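Local atomic coordinates of prophage Pfl 6 Cro (PDB entry 2PIJ), a protein that probably binds operator DNA as a dimer through a helix-turn-helix motif and so regulates transcription of prophage genes. Residues R38-T43 with V50-I55; K2-S7 with I42-D47. All coordinates share one frame; numbering follows the deposited sequence.

Contact 1 of 2, residues R38-T43 with V50-I55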
loop_
_atom_site.group_PDB
_atom_site.type_symbol
_atom_site.label_atom_id
_atom_site.label_comp_id
_atom_site.label_asym_id
_atom_site.label_seq_id
_atom_site.Cartn_x
_atom_site.Cartn_y
_atom_site.Cartn_z
ATOM N N ARG B 38 -9.334 6.320 5.232
ATOM C CA ARG B 38 -8.423 5.256 4.928
ATOM C C ARG B 38 -7.391 5.708 3.893
ATOM O O ARG B 38 -7.694 6.547 3.027
ATOM C CB ARG B 38 -9.196 4.008 4.492
ATOM C CG ARG B 38 -9.980 3.381 5.673
ATOM C CD ARG B 38 -11.027 2.348 5.172
ATOM N NE ARG B 38 -10.413 1.252 4.420
ATOM C CZ ARG B 38 -11.070 0.220 3.899
ATOM N NH1 ARG B 38 -12.391 0.090 4.070
ATOM N NH2 ARG B 38 -10.396 -0.723 3.239
ATOM N N SER B 39 -6.162 5.194 3.978
ATOM C CA SER B 39 -5.130 5.634 3.023
ATOM C C SER B 39 -5.259 4.905 1.680
ATOM O O SER B 39 -4.518 3.971 1.387
ATOM C CB SER B 39 -3.679 5.573 3.576
ATOM O OG SER B 39 -3.326 6.811 4.250
ATOM N N ILE B 40 -6.183 5.367 0.845
ATOM C CA ILE B 40 -6.437 4.699 -0.423
ATOM C C ILE B 40 -5.799 5.487 -1.569
ATOM O O ILE B 40 -5.975 6.719 -1.683
ATOM C CB ILE B 40 -8.000 4.511 -0.647
ATOM C CG1 ILE B 40 -8.757 3.819 0.546
ATOM C CG2 ILE B 40 -8.253 3.869 -2.019
ATOM C CD1 ILE B 40 -8.510 2.347 0.774
ATOM N N GLU B 41 -5.046 4.767 -2.424
ATOM C CA GLU B 41 -4.356 5.317 -3.560
ATOM C C GLU B 41 -5.005 4.771 -4.830
ATOM O O GLU B 41 -5.274 3.567 -4.981
ATOM C CB GLU B 41 -2.865 4.977 -3.489
ATOM C CG GLU B 41 -2.036 5.506 -4.691
ATOM C CD GLU B 41 -0.735 4.788 -4.836
ATOM O OE1 GLU B 41 -0.725 3.606 -5.281
ATOM O OE2 GLU B 41 0.298 5.406 -4.553
ATOM N N ILE B 42 -5.328 5.676 -5.729
ATOM C CA ILE B 42 -5.903 5.290 -6.984
ATOM C C ILE B 42 -4.817 5.330 -8.109
ATOM O O ILE B 42 -4.123 6.312 -8.300
ATOM C CB ILE B 42 -7.113 6.217 -7.354
ATOM C CG1 ILE B 42 -8.209 6.172 -6.262
ATOM C CG2 ILE B 42 -7.638 5.848 -8.754
ATOM C CD1 ILE B 42 -8.901 4.824 -6.061
ATOM N N THR B 43 -4.739 4.241 -8.855
ATOM C CA THR B 43 -3.877 4.153 -10.031
ATOM C C THR B 43 -4.679 4.128 -11.352
ATOM O O THR B 43 -5.553 3.291 -11.541
ATOM C CB THR B 43 -2.935 2.944 -9.960
ATOM O OG1 THR B 43 -2.214 2.975 -8.715
ATOM C CG2 THR B 43 -1.914 2.998 -11.054
ATOM N N VAL B 50 -8.269 0.925 -14.020
ATOM C CA VAL B 50 -8.165 1.727 -12.801
ATOM C C VAL B 50 -7.989 0.734 -11.682
ATOM O O VAL B 50 -8.710 -0.260 -11.627
ATOM C CB VAL B 50 -9.359 2.702 -12.556
ATOM C CG1 VAL B 50 -9.260 3.366 -11.152
ATOM C CG2 VAL B 50 -9.447 3.755 -13.656
ATOM N N GLU B 51 -6.992 0.979 -10.822
ATOM C CA GLU B 51 -6.798 0.131 -9.658
ATOM C C GLU B 51 -6.824 0.938 -8.365
ATOM O O GLU B 51 -6.617 2.156 -8.364
ATOM C CB GLU B 51 -5.504 -0.679 -9.713
ATOM C CG GLU B 51 -5.423 -1.622 -10.892
ATOM C CD GLU B 51 -4.192 -2.472 -10.872
ATOM O OE1 GLU B 51 -3.104 -1.947 -10.592
ATOM O OE2 GLU B 51 -4.319 -3.652 -11.242
ATOM N N ALA B 52 -7.048 0.249 -7.276
ATOM C CA ALA B 52 -7.112 0.919 -5.953
ATOM C C ALA B 52 -6.344 0.010 -4.966
ATOM O O ALA B 52 -6.483 -1.223 -5.010
ATOM C CB ALA B 52 -8.561 1.223 -5.482
ATOM N N ASN B 53 -5.679 0.654 -4.013
ATOM C CA ASN B 53 -4.844 -0.008 -2.985
ATOM C C ASN B 53 -4.893 0.833 -1.736
ATOM O O ASN B 53 -4.808 2.067 -1.780
ATOM C CB ASN B 53 -3.357 -0.096 -3.463
ATOM C CG ASN B 53 -3.167 -1.073 -4.595
ATOM O OD1 ASN B 53 -3.227 -2.289 -4.383
ATOM N ND2 ASN B 53 -2.836 -0.551 -5.781
ATOM N N GLU B 54 -4.996 0.181 -0.611
ATOM C CA GLU B 54 -4.816 0.812 0.668
ATOM C C GLU B 54 -3.330 0.649 1.019
ATOM O O GLU B 54 -2.785 -0.498 0.909
ATOM C CB GLU B 54 -5.673 0.082 1.690
ATOM C CG GLU B 54 -5.679 0.697 3.096
ATOM C CD GLU B 54 -6.822 0.151 3.953
ATOM O OE1 GLU B 54 -7.131 -1.061 3.874
ATOM O OE2 GLU B 54 -7.427 0.941 4.714
ATOM N N ILE B 55 -2.685 1.746 1.381
ATOM C CA ILE B 55 -1.313 1.728 1.917
ATOM C C ILE B 55 -1.349 1.783 3.448
ATOM O O ILE B 55 -1.739 2.791 4.061
ATOM C CB ILE B 55 -0.421 2.923 1.404
ATOM C CG1 ILE B 55 -0.515 3.215 -0.086
ATOM C CG2 ILE B 55 1.021 2.721 1.737
ATOM C CD1 ILE B 55 -0.667 1.999 -1.155
HETATM O O HOH W 1 -6.140 3.177 5.695
HETATM O O HOH W 2 -3.145 2.356 -6.173
#
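Arg38 and Glu54 form a salt bridge at one end of a beta hairpin, the antiparallel pairing of strands 40-44 and 50-58 in this Cro fold. Arg38 NE lies 3.0 Å from Glu54 OE2 and meets it from above the carboxylate plane. The guanidinium and carboxylate planes are 34° apart, and the second bond, Arg38 NH2 to Glu54 OE1, is weak at 3.3 Å. A bend at chi3 of Arg38 (59°) turns the guanidinium edge to the acid. Its NH1 is taken by Gln32. Glu54 OE2 also accepts from a water that binds the backbone N of Ser39.

Between the strands, Glu41 with Asn53 and Thr43 with Glu51 are hydrogen-bonded pairs. Glu41 N to Asn53 O is nearly straight, at 2.8 Å. Ile55 N binds Ser39 O just before the strand begins. Glu51 carries its carboxylate away to Tyr45 and Arg49.

Ile40, Ile42, Ala52 and Glu54 share the face that packs on the helices. Ile40 CD1 rests on Glu54 CB at 3.7 Å. Leu19 and Leu23 of helix 16-23 cover Ile42, Val50 and Ala52. Residues 52-55 also pair antiparallel with a strand of the second subunit, extending the sheet across the dimer.

On the other face one water takes four bonds. It donates to Glu41 O and Glu41 OE1, and accepts from Thr43 OG1 and, at 2.9 Å, from Asn53 ND2.

Contact 2 of 2, residues K2-S7 with I42-D47. With SO4 (sulfate ion), chain E; SO4 (sulfate ion), chain F; SO4 (sulfate ion), chain C.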
loop_
_atom_site.group_PDB
_atom_site.type_symbol
_atom_site.label_atom_id
_atom_site.label_comp_id
_atom_site.label_asym_id
_atom_site.label_seq_id
_atom_site.Cartn_x
_atom_site.Cartn_y
_atom_site.Cartn_z
ATOM N N LYS B 2 -0.860 7.156 -13.745
ATOM C CA LYS B 2 -0.938 8.165 -12.700
ATOM C C LYS B 2 -1.417 7.549 -11.396
ATOM O O LYS B 2 -2.337 6.740 -11.397
ATOM C CB LYS B 2 -1.872 9.310 -13.099
ATOM C CG LYS B 2 -1.245 10.305 -13.989
ATOM C CD LYS B 2 -1.603 11.727 -13.553
ATOM C CE LYS B 2 -0.366 12.645 -13.778
ATOM N NZ LYS B 2 -0.848 14.062 -14.020
ATOM N N LYS B 3 -0.802 7.949 -10.290
ATOM C CA LYS B 3 -1.286 7.531 -9.000
ATOM C C LYS B 3 -1.642 8.734 -8.116
ATOM O O LYS B 3 -0.883 9.679 -8.013
ATOM C CB LYS B 3 -0.287 6.609 -8.293
ATOM C CG LYS B 3 0.254 5.457 -9.144
ATOM C CD LYS B 3 1.207 4.667 -8.313
ATOM C CE LYS B 3 2.279 3.996 -9.108
ATOM N NZ LYS B 3 2.994 3.072 -8.196
ATOM N N ILE B 4 -2.741 8.607 -7.395
ATOM C CA ILE B 4 -3.480 9.729 -6.881
ATOM C C ILE B 4 -4.253 9.292 -5.614
ATOM O O ILE B 4 -4.972 8.256 -5.609
ATOM C CB ILE B 4 -4.433 10.300 -8.040
ATOM C CG1 ILE B 4 -3.697 11.330 -8.879
ATOM C CG2 ILE B 4 -5.651 10.979 -7.511
ATOM C CD1 ILE B 4 -3.231 10.858 -10.244
ATOM N N PRO B 5 -4.084 10.058 -4.520
ATOM C CA PRO B 5 -4.890 9.721 -3.364
ATOM C C PRO B 5 -6.407 9.845 -3.659
ATOM O O PRO B 5 -6.827 10.643 -4.512
ATOM C CB PRO B 5 -4.496 10.755 -2.323
ATOM C CG PRO B 5 -3.392 11.590 -2.954
ATOM C CD PRO B 5 -3.239 11.256 -4.358
ATOM N N LEU B 6 -7.199 9.028 -2.977
ATOM C CA LEU B 6 -8.638 8.898 -3.194
ATOM C C LEU B 6 -9.402 10.191 -3.167
ATOM O O LEU B 6 -10.191 10.467 -4.108
ATOM C CB LEU B 6 -9.267 7.888 -2.192
ATOM C CG LEU B 6 -10.804 7.732 -2.257
ATOM C CD1 LEU B 6 -11.250 7.228 -3.663
ATOM C CD2 LEU B 6 -11.259 6.751 -1.206
ATOM N N SER B 7 -9.202 10.971 -2.101
ATOM C CA SER B 7 -9.966 12.240 -1.965
ATOM C C SER B 7 -9.634 13.211 -3.058
ATOM O O SER B 7 -10.541 13.734 -3.637
ATOM C CB SER B 7 -9.882 12.894 -0.586
ATOM O OG SER B 7 -10.676 12.145 0.324
ATOM N N ILE B 42 -5.328 5.676 -5.729
ATOM C CA ILE B 42 -5.903 5.290 -6.984
ATOM C C ILE B 42 -4.817 5.330 -8.109
ATOM O O ILE B 42 -4.123 6.312 -8.300
ATOM C CB ILE B 42 -7.113 6.217 -7.354
ATOM C CG1 ILE B 42 -8.209 6.172 -6.262
ATOM C CG2 ILE B 42 -7.638 5.848 -8.754
ATOM C CD1 ILE B 42 -8.901 4.824 -6.061
ATOM N N THR B 43 -4.739 4.241 -8.855
ATOM C CA THR B 43 -3.877 4.153 -10.031
ATOM C C THR B 43 -4.679 4.128 -11.352
ATOM O O THR B 43 -5.553 3.291 -11.541
ATOM C CB THR B 43 -2.935 2.944 -9.960
ATOM O OG1 THR B 43 -2.214 2.975 -8.715
ATOM C CG2 THR B 43 -1.914 2.998 -11.054
ATOM N N LEU B 44 -4.307 5.037 -12.254
ATOM C CA LEU B 44 -4.935 5.267 -13.579
ATOM C C LEU B 44 -4.004 4.856 -14.717
ATOM O O LEU B 44 -2.957 5.445 -14.886
ATOM C CB LEU B 44 -5.258 6.741 -13.762
ATOM C CG LEU B 44 -6.288 7.398 -12.831
ATOM C CD1 LEU B 44 -7.365 6.445 -12.374
ATOM C CD2 LEU B 44 -5.601 7.979 -11.664
ATOM N N TYR B 45 -4.376 3.827 -15.460
ATOM C CA TYR B 45 -3.549 3.364 -16.574
ATOM C C TYR B 45 -3.987 3.970 -17.869
ATOM O O TYR B 45 -5.155 4.351 -18.020
ATOM C CB TYR B 45 -3.594 1.841 -16.678
ATOM C CG TYR B 45 -3.034 1.193 -15.439
ATOM C CD1 TYR B 45 -1.644 1.025 -15.303
ATOM C CD2 TYR B 45 -3.868 0.794 -14.388
ATOM C CE1 TYR B 45 -1.098 0.460 -14.188
ATOM C CE2 TYR B 45 -3.321 0.206 -13.244
ATOM C CZ TYR B 45 -1.936 0.054 -13.154
ATOM O OH TYR B 45 -1.367 -0.541 -12.034
ATOM N N GLU B 46 -3.023 4.018 -18.799
ATOM C CA GLU B 46 -3.220 4.524 -20.150
ATOM C C GLU B 46 -4.118 3.569 -20.933
ATOM O O GLU B 46 -4.819 4.004 -21.829
ATOM C CB GLU B 46 -1.882 4.777 -20.867
ATOM C CG GLU B 46 -0.988 5.818 -20.179
ATOM C CD GLU B 46 -0.011 6.505 -21.135
ATOM O OE1 GLU B 46 0.793 5.798 -21.780
ATOM O OE2 GLU B 46 -0.032 7.755 -21.226
ATOM N N ASP B 47 -4.137 2.287 -20.568
ATOM C CA ASP B 47 -5.032 1.366 -21.232
ATOM C C ASP B 47 -6.496 1.498 -20.770
ATOM O O ASP B 47 -7.365 0.792 -21.266
ATOM C CB ASP B 47 -4.510 -0.080 -21.149
ATOM C CG ASP B 47 -4.613 -0.695 -19.749
ATOM O OD1 ASP B 47 -5.113 -0.043 -18.794
ATOM O OD2 ASP B 47 -4.195 -1.869 -19.616
HETATM S S SO4 E . 0.283 2.431 -18.597
HETATM O O1 SO4 E . -0.717 1.561 -19.241
HETATM O O2 SO4 E . -0.395 3.538 -17.941
HETATM O O3 SO4 E . 1.091 1.674 -17.617
HETATM O O4 SO4 E . 1.166 2.953 -19.643
HETATM S S SO4 F . 2.497 10.708 -10.974
HETATM O O1 SO4 F . 2.726 10.535 -12.427
HETATM O O2 SO4 F . 1.718 11.936 -10.755
HETATM O O3 SO4 F . 1.757 9.567 -10.410
HETATM O O4 SO4 F . 3.773 10.772 -10.249
HETATM S S SO4 C . 5.651 5.215 -5.518
HETATM O O1 SO4 C . 5.118 5.081 -6.879
HETATM O O2 SO4 C . 4.731 5.959 -4.657
HETATM O O3 SO4 C . 5.812 3.873 -4.949
HETATM O O4 SO4 C . 6.922 5.938 -5.544
#
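Thr43 and Lys3 both set their first side-chain branch anti to their own carbonyl carbons (chi1 -53° for OG1, -49° for CG), which lays the two side chains side by side, pointing the same way. The rest of the lysine chain is extended. Lys3 CG therefore passes 3.5 Å from Thr43 OG1, a van der Waals contact along the aliphatic stem. The stem stands out from this face of the sheet, and NZ at its end binds a sulfate oxygen at 3.2 Å.

The backbones form an antiparallel pair of strands, 2-5 against 42-44. Lys2 with Leu44 and Ile4 with Ile42 are the hydrogen-bonded pairs, each with two bonds. Leu44 N to Lys2 O is 2.7 Å and nearly straight. Ile4 N to Ile42 O is more bent, at 133°. Lys3 N faces outward from the pair and binds O3 of another sulfate at 3.0 Å. A third sulfate receives Glu46 N at 2.8 Å, and one of its oxygens lies at the edge of the Tyr45 ring. The sulfates probably come from the crystallisation liquor.

On the face opposite Lys3 and Thr43, Ile4 CD1 meets Leu44 CD2 at 4.0 Å, the two side chains crossing at about a right angle. Leu6 CD1 reaches Ile42 CD1 at 4.1 Å, so the first turn of helix 6-12 joins the same apolar layer.

Pro5 is the N-cap of that helix, and the chain goes from the outermost strand into the helix with no intervening loop. Tyr9, farther along helix 6-12, touches Ile4, Ile42 and Leu44. Leu6 packs against Met33 and Val34 of helix 27-35, while Val50 of strand 50-58 borders Ile42 and Leu44.

In the fold
Contact 1 and contact 2 lie on the two sides of strand 40-44, the middle strand of a three-stranded antiparallel sheet. Their centres are 8 Å apart, and they share Ile42 and Thr43. Glu41 and Thr43 give their backbone N-H and C=O groups to contact 1, Ile42 and Leu44 theirs to contact 2. Two further bonds probably tie them together: Ile40 O to Leu6 N at 2.9 Å and Glu51 OE1 to Tyr45 OH at 2.7 Å. Val50 CG2 also packs on Leu44 CD1 at 3.6 Å, which continues the apolar layer facing the helices. The outer strand of contact 1 joins the second subunit, whereas no other protein chain of the assembly touches contact 2.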